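Local coordinates for protein alkyl hydroperoxide reductase AhpD (Deinococcus radiodurans R1, PDB 6K40) that probably reduces peroxides in antioxidant defence, as an all-helical protein of the AhpD-like family, at residues 58-63 against 174-179; 80-85 against 168-173; 88-93 against 138-143. One frame throughout, in Å; residues are numbered along the deposited sequence.

All three contacts join pairs of helices in this strand-free fold. Interactions 1 and 2 both use helix 161-184, which meets helix 54-69 in the first and helix 76-90 in the second; interaction 3 takes the end of helix 76-90 to the end of helix 127-141. Interaction 2 is the buried core contact and purely aliphatic. Interaction 1, partly buried, is made by sulfur and a methyl at an indole edge. Interaction 3, farthest from the centre of the chain, mixes leucine packing with an asparagine amide and a water and lies beside the second subunit. Asn178 OD1 and Asn90 ND2, 3.0 Å apart, connect interactions 1 and 3.

Interaction 1 of 3, residues 58-63 against 174-179; sequences LAWWNY and FNMTNR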
ATOM      1  N   LEU A  58     -28.590   5.898  -0.561  1.00 22.43           N
ATOM      2  CA  LEU A  58     -28.979   6.137   0.825  1.00 20.12           C
ATOM      3  C   LEU A  58     -29.143   4.826   1.584  1.00 19.27           C
ATOM      4  O   LEU A  58     -28.733   4.721   2.748  1.00 20.59           O
ATOM      5  CB  LEU A  58     -30.258   6.972   0.878  1.00 20.01           C
ATOM      6  CG  LEU A  58     -30.055   8.445   0.517  1.00 21.22           C
ATOM      7  CD1 LEU A  58     -31.390   9.151   0.332  1.00 21.11           C
ATOM      8  CD2 LEU A  58     -29.208   9.152   1.569  1.00 22.20           C
ATOM      9  N   ALA A  59     -29.717   3.807   0.941  1.00 16.35           N
ATOM     10  CA  ALA A  59     -29.799   2.498   1.586  1.00 18.93           C
ATOM     11  C   ALA A  59     -28.410   1.902   1.806  1.00 22.76           C
ATOM     12  O   ALA A  59     -28.118   1.351   2.884  1.00 25.89           O
ATOM     13  CB  ALA A  59     -30.666   1.559   0.750  1.00 18.18           C
ATOM     14  N   TRP A  60     -27.539   2.004   0.794  1.00 22.42           N
ATOM     15  CA  TRP A  60     -26.171   1.531   0.946  1.00 21.01           C
ATOM     16  C   TRP A  60     -25.483   2.212   2.119  1.00 19.83           C
ATOM     17  O   TRP A  60     -24.788   1.560   2.901  1.00 19.73           O
ATOM     18  CB  TRP A  60     -25.372   1.764  -0.338  1.00 21.10           C
ATOM     19  CG  TRP A  60     -23.904   1.557  -0.125  1.00 21.78           C
ATOM     20  CD1 TRP A  60     -23.223   0.378  -0.211  1.00 22.38           C
ATOM     21  CD2 TRP A  60     -22.940   2.551   0.246  1.00 21.84           C
ATOM     22  NE1 TRP A  60     -21.894   0.578   0.073  1.00 23.39           N
ATOM     23  CE2 TRP A  60     -21.694   1.903   0.359  1.00 22.82           C
ATOM     24  CE3 TRP A  60     -23.010   3.925   0.492  1.00 21.33           C
ATOM     25  CZ2 TRP A  60     -20.529   2.581   0.707  1.00 21.62           C
ATOM     26  CZ3 TRP A  60     -21.854   4.597   0.837  1.00 21.92           C
ATOM     27  CH2 TRP A  60     -20.629   3.926   0.940  1.00 22.19           C
ATOM     28  N   TRP A  61     -25.657   3.530   2.249  1.00 19.36           N
ATOM     29  CA  TRP A  61     -24.991   4.250   3.326  1.00 18.54           C
ATOM     30  C   TRP A  61     -25.560   3.861   4.679  1.00 19.08           C
ATOM     31  O   TRP A  61     -24.813   3.719   5.646  1.00 18.35           O
ATOM     32  CB  TRP A  61     -25.105   5.758   3.126  1.00 18.52           C
ATOM     33  CG  TRP A  61     -24.586   6.532   4.306  1.00 19.77           C
ATOM     34  CD1 TRP A  61     -25.299   7.370   5.116  1.00 19.40           C
ATOM     35  CD2 TRP A  61     -23.245   6.530   4.813  1.00 20.09           C
ATOM     36  NE1 TRP A  61     -24.483   7.893   6.089  1.00 19.59           N
ATOM     37  CE2 TRP A  61     -23.218   7.393   5.927  1.00 19.55           C
ATOM     38  CE3 TRP A  61     -22.063   5.884   4.432  1.00 20.32           C
ATOM     39  CZ2 TRP A  61     -22.057   7.628   6.664  1.00 18.95           C
ATOM     40  CZ3 TRP A  61     -20.910   6.119   5.166  1.00 19.82           C
ATOM     41  CH2 TRP A  61     -20.916   6.982   6.268  1.00 18.07           C
ATOM     42  N   ASN A  62     -26.880   3.686   4.766  1.00 19.62           N
ATOM     43  CA  ASN A  62     -27.478   3.198   6.004  1.00 19.22           C
ATOM     44  C   ASN A  62     -26.801   1.905   6.457  1.00 21.08           C
ATOM     45  O   ASN A  62     -26.282   1.815   7.582  1.00 23.12           O
ATOM     46  CB  ASN A  62     -28.979   2.999   5.792  1.00 18.71           C
ATOM     47  CG  ASN A  62     -29.684   2.493   7.023  1.00 20.23           C
ATOM     48  OD1 ASN A  62     -29.848   3.218   8.004  1.00 22.07           O
ATOM     49  ND2 ASN A  62     -30.124   1.241   6.974  1.00 20.60           N
ATOM     50  N   TYR A  63     -26.741   0.915   5.561  1.00 19.32           N
ATOM     51  CA  TYR A  63     -26.139  -0.366   5.932  1.00 18.28           C
ATOM     52  C   TYR A  63     -24.653  -0.219   6.258  1.00 18.79           C
ATOM     53  O   TYR A  63     -24.183  -0.705   7.296  1.00 19.67           O
ATOM     54  CB  TYR A  63     -26.344  -1.392   4.818  1.00 19.71           C
ATOM     55  CG  TYR A  63     -25.658  -2.718   5.087  1.00 21.34           C
ATOM     56  CD1 TYR A  63     -25.678  -3.291   6.354  1.00 19.83           C
ATOM     57  CD2 TYR A  63     -24.991  -3.399   4.075  1.00 23.01           C
ATOM     58  CE1 TYR A  63     -25.051  -4.497   6.606  1.00 19.03           C
ATOM     59  CE2 TYR A  63     -24.368  -4.610   4.320  1.00 21.77           C
ATOM     60  CZ  TYR A  63     -24.400  -5.152   5.586  1.00 19.55           C
ATOM     61  OH  TYR A  63     -23.778  -6.354   5.826  1.00 20.69           O
ATOM     62  N   PHE A 174     -16.206  -4.725   2.208  1.00 17.53           N
ATOM     63  CA  PHE A 174     -15.113  -4.012   1.569  1.00 18.76           C
ATOM     64  C   PHE A 174     -14.719  -4.665   0.256  1.00 19.67           C
ATOM     65  O   PHE A 174     -14.277  -3.967  -0.662  1.00 20.09           O
ATOM     66  CB  PHE A 174     -13.937  -3.873   2.532  1.00 16.81           C
ATOM     67  CG  PHE A 174     -14.107  -2.724   3.471  1.00 16.88           C
ATOM     68  CD1 PHE A 174     -13.870  -1.430   3.041  1.00 17.88           C
ATOM     69  CD2 PHE A 174     -14.583  -2.925   4.754  1.00 16.37           C
ATOM     70  CE1 PHE A 174     -14.061  -0.360   3.888  1.00 18.34           C
ATOM     71  CE2 PHE A 174     -14.776  -1.859   5.608  1.00 17.66           C
ATOM     72  CZ  PHE A 174     -14.520  -0.572   5.173  1.00 18.10           C
ATOM     73  N   ASN A 175     -14.938  -5.975   0.116  1.00 17.61           N
ATOM     74  CA  ASN A 175     -14.839  -6.576  -1.211  1.00 16.30           C
ATOM     75  C   ASN A 175     -15.849  -5.967  -2.177  1.00 20.06           C
ATOM     76  O   ASN A 175     -15.629  -5.980  -3.394  1.00 20.39           O
ATOM     77  CB  ASN A 175     -15.026  -8.087  -1.122  1.00 14.31           C
ATOM     78  CG  ASN A 175     -13.717  -8.815  -0.929  1.00 15.38           C
ATOM     79  OD1 ASN A 175     -12.970  -9.031  -1.885  1.00 15.24           O
ATOM     80  ND2 ASN A 175     -13.421  -9.185   0.311  1.00 15.71           N
ATOM     81  N   MET A 176     -16.959  -5.435  -1.657  1.00 21.74           N
ATOM     82  CA  MET A 176     -17.927  -4.746  -2.511  1.00 20.94           C
ATOM     83  C   MET A 176     -17.506  -3.305  -2.810  1.00 17.79           C
ATOM     84  O   MET A 176     -17.544  -2.859  -3.969  1.00 14.20           O
ATOM     85  CB  MET A 176     -19.311  -4.745  -1.862  1.00 26.26           C
ATOM     86  CG  MET A 176     -20.241  -3.731  -2.503  1.00 34.93           C
ATOM     87  SD  MET A 176     -21.421  -2.950  -1.405  1.00 44.59           S
ATOM     88  CE  MET A 176     -22.742  -4.149  -1.431  1.00 44.02           C
ATOM     89  N   THR A 177     -17.119  -2.557  -1.773  1.00 17.14           N
ATOM     90  CA  THR A 177     -16.792  -1.146  -1.976  1.00 19.68           C
ATOM     91  C   THR A 177     -15.534  -0.984  -2.820  1.00 19.92           C
ATOM     92  O   THR A 177     -15.442  -0.049  -3.625  1.00 20.32           O
ATOM     93  CB  THR A 177     -16.628  -0.425  -0.636  1.00 22.65           C
ATOM     94  OG1 THR A 177     -15.533  -0.993   0.099  1.00 21.96           O
ATOM     95  CG2 THR A 177     -17.909  -0.521   0.186  1.00 22.67           C
ATOM     96  N   ASN A 178     -14.553  -1.878  -2.654  1.00 20.50           N
ATOM     97  CA  ASN A 178     -13.380  -1.866  -3.523  1.00 19.84           C
ATOM     98  C   ASN A 178     -13.789  -1.963  -4.985  1.00 20.75           C
ATOM     99  O   ASN A 178     -13.300  -1.209  -5.834  1.00 14.44           O
ATOM    100  CB  ASN A 178     -12.446  -3.019  -3.160  1.00 17.42           C
ATOM    101  CG  ASN A 178     -11.787  -2.839  -1.815  1.00 16.86           C
ATOM    102  OD1 ASN A 178     -11.134  -3.753  -1.313  1.00 17.95           O
ATOM    103  ND2 ASN A 178     -11.955  -1.664  -1.219  1.00 14.50           N
ATOM    104  N   ARG A 179     -14.694  -2.891  -5.295  1.00 14.31           N
ATOM    105  CA  ARG A 179     -15.087  -3.095  -6.681  1.00 14.33           C
ATOM    106  C   ARG A 179     -15.843  -1.889  -7.221  1.00 19.28           C
ATOM    107  O   ARG A 179     -15.582  -1.442  -8.343  1.00 18.53           O
ATOM    108  CB  ARG A 179     -15.909  -4.375  -6.804  1.00 25.63           C
ATOM    109  CG  ARG A 179     -15.023  -5.605  -6.883  1.00 14.29           C
ATOM    110  CD  ARG A 179     -15.751  -6.886  -6.545  1.00 14.27           C
ATOM    111  NE  ARG A 179     -14.882  -8.032  -6.780  1.00 16.10           N
ATOM    112  CZ  ARG A 179     -14.134  -8.608  -5.846  1.00 16.55           C
ATOM    113  NH1 ARG A 179     -14.157  -8.152  -4.599  1.00 14.29           N
ATOM    114  NH2 ARG A 179     -13.365  -9.643  -6.160  1.00 14.99           N
TER
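A Met-aromatic contact between Met176 and Trp60, with Thr177 beside it, joins helix 161-184 to helix 54-69 near the CxxC cysteines. Met176 SD comes to the rim of the indole, 3.9 Å from Trp60 NE1, and lies 79° off the normal of the five-membered ring, so the sulfur sits at the edge and not over a face. The methionine chain bends at chi2 and chi3 to bring it there. Farther along the same edge, Thr177 CG2 touches the six-membered ring at Trp60 CZ2, 4.1 Å away. Trp60 CG is anti to the backbone N (chi1 168°), which extends the indole across the gap between segments whose nearest CA atoms, those of Trp60 and Thr177, are still 10.2 Å apart. No hydrogen bond crosses this gap. The indole also meets the ring of Phe64, with the planes only about 15° from parallel, and Thr177 touches both Phe64 and Cys95. A glycerol, probably from the crystallisation liquor, lies about 4 Å from the Thr177 side chain and may mark a pocket. The arrangement is an edge-on Met-aromatic contact between two helices, beside the CxxC motif of an AhpD-like fold.

Interaction 2 of 3, residues 80-85 against 168-173; sequences ELLAVV and VQVIAM
Leu82 packs against Val170 and Ile171 where helices 76-90 and 161-184 meet in the core of the AhpD-like helical fold. The tight part is small and wholly aliphatic. The backbones come close here, with Leu82 CA and Ile171 CA 6.3 Å apart, and the leucine reaches over to lie against two consecutive residues. Its CB is 4.0 Å from Val170 CG1, and the same methyl lies 4.2 Å from Leu82 CD1, so one valine branch bears on both the base and an end of the leucine. That branch is anti to the backbone N (chi1 168°), the position that carries it toward helix 76-90. All three touching residues are buried, and no hydrogen bond crosses between them.

On its other side helix 161-184 turns to looser surroundings: Ala172 is exposed, and Gln169 is only partly buried, its OE1 taking a hydrogen bond with Tyr63 OH of helix 54-69. Segment 80-85, by contrast, is buried along its whole length. Glu80, whose CB points away from segment 168-173, bonds through OE1 to His99 ND1, consistent with the glutamate-histidine pair of the proton relay proposed for AhpD relatives. Ile171 also packs on Ala136 and Leu139 of helix 127-141, while toward Leu82 it offers its CG1 branch, which meets the leucine's second methyl at 4.2 Å from Ile171 CG1 to Leu82 CD2.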
ATOM      1  N   GLU A  80     -11.353  -1.274  10.887  1.00 17.50           N
ATOM      2  CA  GLU A  80     -10.452  -0.584   9.971  1.00 18.51           C
ATOM      3  C   GLU A  80      -9.253  -1.445   9.608  1.00 18.08           C
ATOM      4  O   GLU A  80      -8.733  -1.336   8.495  1.00 18.15           O
ATOM      5  CB  GLU A  80      -9.994   0.747  10.572  1.00 21.27           C
ATOM      6  CG  GLU A  80     -11.126   1.735  10.857  1.00 23.58           C
ATOM      7  CD  GLU A  80     -11.983   2.050   9.635  1.00 23.89           C
ATOM      8  OE1 GLU A  80     -11.481   1.931   8.494  1.00 23.09           O
ATOM      9  OE2 GLU A  80     -13.160   2.434   9.820  1.00 23.28           O
ATOM     10  N   LEU A  81      -8.814  -2.322  10.513  1.00 19.41           N
ATOM     11  CA  LEU A  81      -7.763  -3.273  10.169  1.00 21.11           C
ATOM     12  C   LEU A  81      -8.215  -4.183   9.033  1.00 20.42           C
ATOM     13  O   LEU A  81      -7.503  -4.361   8.031  1.00 21.40           O
ATOM     14  CB  LEU A  81      -7.385  -4.089  11.407  1.00 22.26           C
ATOM     15  CG  LEU A  81      -6.319  -5.175  11.289  1.00 23.10           C
ATOM     16  CD1 LEU A  81      -4.951  -4.547  11.127  1.00 22.00           C
ATOM     17  CD2 LEU A  81      -6.344  -6.077  12.515  1.00 22.57           C
ATOM     18  N   LEU A  82      -9.417  -4.748   9.170  1.00 18.13           N
ATOM     19  CA  LEU A  82      -9.982  -5.564   8.098  1.00 18.28           C
ATOM     20  C   LEU A  82     -10.109  -4.766   6.802  1.00 17.23           C
ATOM     21  O   LEU A  82      -9.741  -5.245   5.720  1.00 18.63           O
ATOM     22  CB  LEU A  82     -11.342  -6.116   8.530  1.00 19.14           C
ATOM     23  CG  LEU A  82     -11.323  -7.066   9.732  1.00 19.28           C
ATOM     24  CD1 LEU A  82     -12.737  -7.439  10.159  1.00 18.77           C
ATOM     25  CD2 LEU A  82     -10.507  -8.310   9.416  1.00 18.53           C
ATOM     26  N   ALA A  83     -10.630  -3.540   6.900  1.00 16.98           N
ATOM     27  CA  ALA A  83     -10.807  -2.693   5.724  1.00 16.98           C
ATOM     28  C   ALA A  83      -9.486  -2.456   5.006  1.00 17.88           C
ATOM     29  O   ALA A  83      -9.408  -2.543   3.776  1.00 20.99           O
ATOM     30  CB  ALA A  83     -11.424  -1.361   6.139  1.00 15.04           C
ATOM     31  N   VAL A  84      -8.439  -2.137   5.767  1.00 16.10           N
ATOM     32  CA  VAL A  84      -7.141  -1.829   5.183  1.00 15.26           C
ATOM     33  C   VAL A  84      -6.555  -3.058   4.505  1.00 18.95           C
ATOM     34  O   VAL A  84      -6.034  -2.974   3.384  1.00 17.48           O
ATOM     35  CB  VAL A  84      -6.205  -1.263   6.267  1.00 15.49           C
ATOM     36  CG1 VAL A  84      -4.761  -1.328   5.820  1.00 15.76           C
ATOM     37  CG2 VAL A  84      -6.599   0.168   6.612  1.00 18.59           C
ATOM     38  N   VAL A  85      -6.650  -4.225   5.152  1.00 18.80           N
ATOM     39  CA  VAL A  85      -6.115  -5.443   4.542  1.00 17.46           C
ATOM     40  C   VAL A  85      -6.828  -5.733   3.226  1.00 18.02           C
ATOM     41  O   VAL A  85      -6.191  -5.976   2.188  1.00 19.32           O
ATOM     42  CB  VAL A  85      -6.229  -6.630   5.514  1.00 17.30           C
ATOM     43  CG1 VAL A  85      -5.985  -7.944   4.779  1.00 16.75           C
ATOM     44  CG2 VAL A  85      -5.246  -6.470   6.661  1.00 16.81           C
ATOM     45  N   VAL A 168     -17.134 -11.108   9.106  1.00 18.03           N
ATOM     46  CA  VAL A 168     -17.403 -11.614   7.765  1.00 17.90           C
ATOM     47  C   VAL A 168     -18.121 -10.556   6.939  1.00 17.44           C
ATOM     48  O   VAL A 168     -17.780 -10.317   5.772  1.00 18.13           O
ATOM     49  CB  VAL A 168     -18.213 -12.924   7.842  1.00 16.19           C
ATOM     50  CG1 VAL A 168     -18.663 -13.354   6.460  1.00 15.79           C
ATOM     51  CG2 VAL A 168     -17.390 -14.016   8.493  1.00 15.41           C
ATOM     52  N   GLN A 169     -19.115  -9.895   7.540  1.00 18.69           N
ATOM     53  CA  GLN A 169     -19.824  -8.824   6.852  1.00 18.89           C
ATOM     54  C   GLN A 169     -18.880  -7.703   6.446  1.00 16.79           C
ATOM     55  O   GLN A 169     -18.986  -7.171   5.340  1.00 15.70           O
ATOM     56  CB  GLN A 169     -20.935  -8.277   7.745  1.00 20.14           C
ATOM     57  CG  GLN A 169     -22.311  -8.824   7.445  1.00 22.08           C
ATOM     58  CD  GLN A 169     -23.317  -8.427   8.498  1.00 23.43           C
ATOM     59  OE1 GLN A 169     -24.385  -7.907   8.184  1.00 26.70           O
ATOM     60  NE2 GLN A 169     -22.981  -8.667   9.760  1.00 22.78           N
ATOM     61  N   VAL A 170     -17.952  -7.328   7.324  1.00 18.00           N
ATOM     62  CA  VAL A 170     -17.045  -6.225   7.012  1.00 17.44           C
ATOM     63  C   VAL A 170     -16.113  -6.603   5.862  1.00 16.85           C
ATOM     64  O   VAL A 170     -15.904  -5.820   4.925  1.00 16.90           O
ATOM     65  CB  VAL A 170     -16.265  -5.804   8.270  1.00 17.47           C
ATOM     66  CG1 VAL A 170     -15.116  -4.871   7.905  1.00 15.93           C
ATOM     67  CG2 VAL A 170     -17.205  -5.137   9.264  1.00 17.06           C
ATOM     68  N   ILE A 171     -15.537  -7.807   5.916  1.00 17.06           N
ATOM     69  CA  ILE A 171     -14.645  -8.253   4.845  1.00 18.13           C
ATOM     70  C   ILE A 171     -15.381  -8.261   3.509  1.00 18.74           C
ATOM     71  O   ILE A 171     -14.883  -7.748   2.494  1.00 19.95           O
ATOM     72  CB  ILE A 171     -14.056  -9.637   5.173  1.00 17.30           C
ATOM     73  CG1 ILE A 171     -13.133  -9.550   6.390  1.00 14.96           C
ATOM     74  CG2 ILE A 171     -13.311 -10.199   3.963  1.00 15.69           C
ATOM     75  CD1 ILE A 171     -12.971 -10.866   7.136  1.00 15.12           C
ATOM     76  N   ALA A 172     -16.592  -8.822   3.493  1.00 17.83           N
ATOM     77  CA  ALA A 172     -17.341  -8.899   2.244  1.00 17.37           C
ATOM     78  C   ALA A 172     -17.792  -7.515   1.777  1.00 16.58           C
ATOM     79  O   ALA A 172     -17.792  -7.220   0.573  1.00 17.95           O
ATOM     80  CB  ALA A 172     -18.524  -9.851   2.425  1.00 18.56           C
ATOM     81  N   MET A 173     -18.144  -6.636   2.718  1.00 16.33           N
ATOM     82  CA  MET A 173     -18.574  -5.289   2.363  1.00 19.96           C
ATOM     83  C   MET A 173     -17.436  -4.482   1.765  1.00 18.67           C
ATOM     84  O   MET A 173     -17.657  -3.656   0.873  1.00 19.06           O
ATOM     85  CB  MET A 173     -19.135  -4.591   3.605  1.00 25.87           C
ATOM     86  CG  MET A 173     -19.463  -3.110   3.448  1.00 31.61           C
ATOM     87  SD  MET A 173     -20.525  -2.705   2.047  1.00 37.64           S
ATOM     88  CE  MET A 173     -21.842  -3.899   2.230  1.00 36.52           C
TER

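Interaction 3 of 3, residues 88-93 against 138-143; sequences GLNRCV and KLTLRP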
ATOM      1  N   GLY A  88      -5.996  -3.175   0.452  1.00 16.70           N
ATOM      2  CA  GLY A  88      -4.679  -3.425  -0.105  1.00 16.71           C
ATOM      3  C   GLY A  88      -4.663  -4.624  -1.032  1.00 18.58           C
ATOM      4  O   GLY A  88      -4.011  -4.600  -2.078  1.00 21.75           O
ATOM      5  N   LEU A  89      -5.392  -5.681  -0.668  1.00 17.10           N
ATOM      6  CA  LEU A  89      -5.429  -6.872  -1.510  1.00 16.95           C
ATOM      7  C   LEU A  89      -6.104  -6.590  -2.848  1.00 17.58           C
ATOM      8  O   LEU A  89      -5.605  -6.997  -3.904  1.00 17.03           O
ATOM      9  CB  LEU A  89      -6.147  -8.004  -0.781  1.00 16.25           C
ATOM     10  CG  LEU A  89      -5.337  -8.649   0.335  1.00 17.40           C
ATOM     11  CD1 LEU A  89      -6.183  -9.680   1.053  1.00 17.02           C
ATOM     12  CD2 LEU A  89      -4.065  -9.270  -0.233  1.00 17.23           C
ATOM     13  N   ASN A  90      -7.244  -5.898  -2.826  1.00 16.45           N
ATOM     14  CA  ASN A  90      -7.945  -5.571  -4.060  1.00 15.60           C
ATOM     15  C   ASN A  90      -7.354  -4.363  -4.771  1.00 17.32           C
ATOM     16  O   ASN A  90      -7.758  -4.071  -5.904  1.00 18.12           O
ATOM     17  CB  ASN A  90      -9.430  -5.332  -3.775  1.00 15.81           C
ATOM     18  CG  ASN A  90     -10.161  -6.608  -3.402  1.00 16.31           C
ATOM     19  OD1 ASN A  90      -9.949  -7.656  -4.010  1.00 14.45           O
ATOM     20  ND2 ASN A  90     -11.024  -6.526  -2.394  1.00 16.43           N
ATOM     21  N   ARG A  91      -6.408  -3.669  -4.139  1.00 14.75           N
ATOM     22  CA  ARG A  91      -5.733  -2.517  -4.735  1.00 17.94           C
ATOM     23  C   ARG A  91      -6.724  -1.412  -5.089  1.00 17.75           C
ATOM     24  O   ARG A  91      -6.774  -0.927  -6.221  1.00 17.86           O
ATOM     25  CB  ARG A  91      -4.905  -2.934  -5.956  1.00 17.55           C
ATOM     26  CG  ARG A  91      -3.760  -3.863  -5.606  1.00 17.79           C
ATOM     27  CD  ARG A  91      -3.071  -4.398  -6.839  1.00 17.98           C
ATOM     28  NE  ARG A  91      -2.353  -3.354  -7.560  1.00 17.59           N
ATOM     29  CZ  ARG A  91      -1.934  -3.475  -8.815  1.00 19.14           C
ATOM     30  NH1 ARG A  91      -2.164  -4.598  -9.486  1.00 19.89           N
ATOM     31  NH2 ARG A  91      -1.285  -2.476  -9.401  1.00 17.70           N
ATOM     32  N   CYS A  92      -7.515  -1.008  -4.100  1.00 16.64           N
ATOM     33  CA  CYS A  92      -8.447   0.099  -4.258  1.00 18.71           C
ATOM     34  C   CYS A  92      -7.872   1.331  -3.567  1.00 17.79           C
ATOM     35  O   CYS A  92      -7.726   1.344  -2.340  1.00 18.60           O
ATOM     36  CB  CYS A  92      -9.814  -0.264  -3.676  1.00 21.12           C
ATOM     37  SG  CYS A  92     -10.976   1.105  -3.663  1.00 23.85           S
ATOM     38  N   VAL A  93      -7.553   2.360  -4.357  1.00 17.69           N
ATOM     39  CA  VAL A  93      -6.869   3.531  -3.814  1.00 17.35           C
ATOM     40  C   VAL A  93      -7.784   4.305  -2.873  1.00 19.68           C
ATOM     41  O   VAL A  93      -7.356   4.754  -1.804  1.00 19.52           O
ATOM     42  CB  VAL A  93      -6.344   4.420  -4.952  1.00 18.74           C
ATOM     43  CG1 VAL A  93      -5.878   5.761  -4.412  1.00 16.03           C
ATOM     44  CG2 VAL A  93      -5.219   3.718  -5.694  1.00 19.23           C
ATOM     45  N   LYS A 138      -7.870 -14.725   3.127  1.00 17.89           N
ATOM     46  CA  LYS A 138      -8.410 -15.909   2.472  1.00 18.50           C
ATOM     47  C   LYS A 138      -9.787 -15.632   1.878  1.00 18.70           C
ATOM     48  O   LYS A 138     -10.073 -16.036   0.744  1.00 18.74           O
ATOM     49  CB  LYS A 138      -8.474 -17.087   3.444  1.00 18.75           C
ATOM     50  CG  LYS A 138      -8.535 -18.426   2.727  1.00 19.66           C
ATOM     51  CD  LYS A 138      -9.031 -19.557   3.612  1.00 20.70           C
ATOM     52  CE  LYS A 138      -9.506 -20.727   2.757  1.00 20.31           C
ATOM     53  NZ  LYS A 138      -9.427 -22.036   3.458  1.00 20.82           N
ATOM     54  N   LEU A 139     -10.650 -14.932   2.623  1.00 17.25           N
ATOM     55  CA  LEU A 139     -11.997 -14.655   2.132  1.00 16.70           C
ATOM     56  C   LEU A 139     -11.980 -13.697   0.948  1.00 16.79           C
ATOM     57  O   LEU A 139     -12.867 -13.762   0.088  1.00 16.81           O
ATOM     58  CB  LEU A 139     -12.868 -14.101   3.260  1.00 17.34           C
ATOM     59  CG  LEU A 139     -14.366 -13.933   2.973  1.00 18.63           C
ATOM     60  CD1 LEU A 139     -14.981 -15.230   2.470  1.00 19.57           C
ATOM     61  CD2 LEU A 139     -15.102 -13.443   4.209  1.00 18.73           C
ATOM     62  N   THR A 140     -10.983 -12.812   0.879  1.00 16.56           N
ATOM     63  CA  THR A 140     -10.882 -11.906  -0.258  1.00 15.52           C
ATOM     64  C   THR A 140     -10.334 -12.613  -1.492  1.00 16.15           C
ATOM     65  O   THR A 140     -10.864 -12.439  -2.596  1.00 15.57           O
ATOM     66  CB  THR A 140     -10.000 -10.708   0.095  1.00 15.16           C
ATOM     67  OG1 THR A 140     -10.584  -9.985   1.185  1.00 17.12           O
ATOM     68  CG2 THR A 140      -9.859  -9.774  -1.103  1.00 14.55           C
ATOM     69  N   LEU A 141      -9.283 -13.416  -1.327  1.00 16.17           N
ATOM     70  CA  LEU A 141      -8.583 -13.969  -2.479  1.00 16.28           C
ATOM     71  C   LEU A 141      -9.114 -15.325  -2.921  1.00 18.74           C
ATOM     72  O   LEU A 141      -9.085 -15.627  -4.119  1.00 22.14           O
ATOM     73  CB  LEU A 141      -7.089 -14.091  -2.169  1.00 14.98           C
ATOM     74  CG  LEU A 141      -6.344 -12.783  -1.904  1.00 15.87           C
ATOM     75  CD1 LEU A 141      -4.868 -13.052  -1.649  1.00 15.80           C
ATOM     76  CD2 LEU A 141      -6.525 -11.819  -3.066  1.00 14.74           C
ATOM     77  N   ARG A 142      -9.615 -16.144  -1.999  1.00 19.10           N
ATOM     78  CA  ARG A 142     -10.065 -17.502  -2.314  1.00 19.13           C
ATOM     79  C   ARG A 142     -11.415 -17.786  -1.665  1.00 17.35           C
ATOM     80  O   ARG A 142     -11.537 -18.695  -0.838  1.00 16.44           O
ATOM     81  CB  ARG A 142      -9.023 -18.526  -1.865  1.00 22.70           C
ATOM     82  CG  ARG A 142      -7.692 -18.430  -2.593  1.00 28.51           C
ATOM     83  CD  ARG A 142      -6.646 -19.336  -1.961  1.00 33.71           C
ATOM     84  NE  ARG A 142      -6.126 -18.799  -0.706  1.00 38.52           N
ATOM     85  CZ  ARG A 142      -6.061 -19.484   0.432  1.00 42.14           C
ATOM     86  NH1 ARG A 142      -6.486 -20.740   0.482  1.00 42.93           N
ATOM     87  NH2 ARG A 142      -5.568 -18.913   1.523  1.00 42.34           N
ATOM     88  N   PRO A 143     -12.462 -17.041  -2.035  1.00 17.35           N
ATOM     89  CA  PRO A 143     -13.764 -17.245  -1.374  1.00 18.45           C
ATOM     90  C   PRO A 143     -14.330 -18.644  -1.550  1.00 22.36           C
ATOM     91  O   PRO A 143     -15.078 -19.111  -0.683  1.00 26.11           O
ATOM     92  CB  PRO A 143     -14.661 -16.190  -2.037  1.00 16.62           C
ATOM     93  CG  PRO A 143     -14.018 -15.917  -3.351  1.00 15.72           C
ATOM     94  CD  PRO A 143     -12.543 -16.025  -3.099  1.00 15.36           C
TER
HETATM   95  O   HOH W   1     -11.103 -10.121  -4.292  1.00 14.45           O
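Leu89 and Asn90, in the last turn of helix 76-90, meet Thr140 and Leu141 at the end of helix 127-141, just ahead of the CxxC motif that Cys92 begins. Leu89 points at the partner helix and divides its methyls: CD1 lies 4.1 Å from Thr140 CB, whereas CD2 lies 4.1 Å from Leu141 CD1, the two leucines crossing at about a right angle. Leu89 also packs on Arg91 of the second subunit.

At Asn90 an amide replaces the leucine, but its direct contact with Thr140 is still van der Waals. The methyl Thr140 CG2 sits obliquely off the outer end of the amide, about equally far from Asn90 OD1 (3.6 Å) and Asn90 ND2 (3.7 Å). A water lies 2.7 Å from Asn90 OD1 and 2.9 Å from Thr140 O, placed to donate to each, though other acceptors compete for its protons. Asn90 ND2 meanwhile bonds to the side-chain oxygens of Asn175 and Asn178, which ties helix 161-184 into the junction; two oxygens thus hold ND2, and the water may hold the other end. Thr140 OG1 bonds back to Ala136 O and also meets Asn175 ND2.

Arg91, with positive phi (60°), is the C-prime residue of a Schellman motif that closes helix 76-90. From its side chain NE bonds to Val118 O and NH2 forms a salt bridge with Glu137 OE1, both of the second subunit. Cys92 is then the N-cap of the following helix, its SG capping a backbone N in the first turn, and Val93 N bonds to Gln122 OE1 of the second subunit.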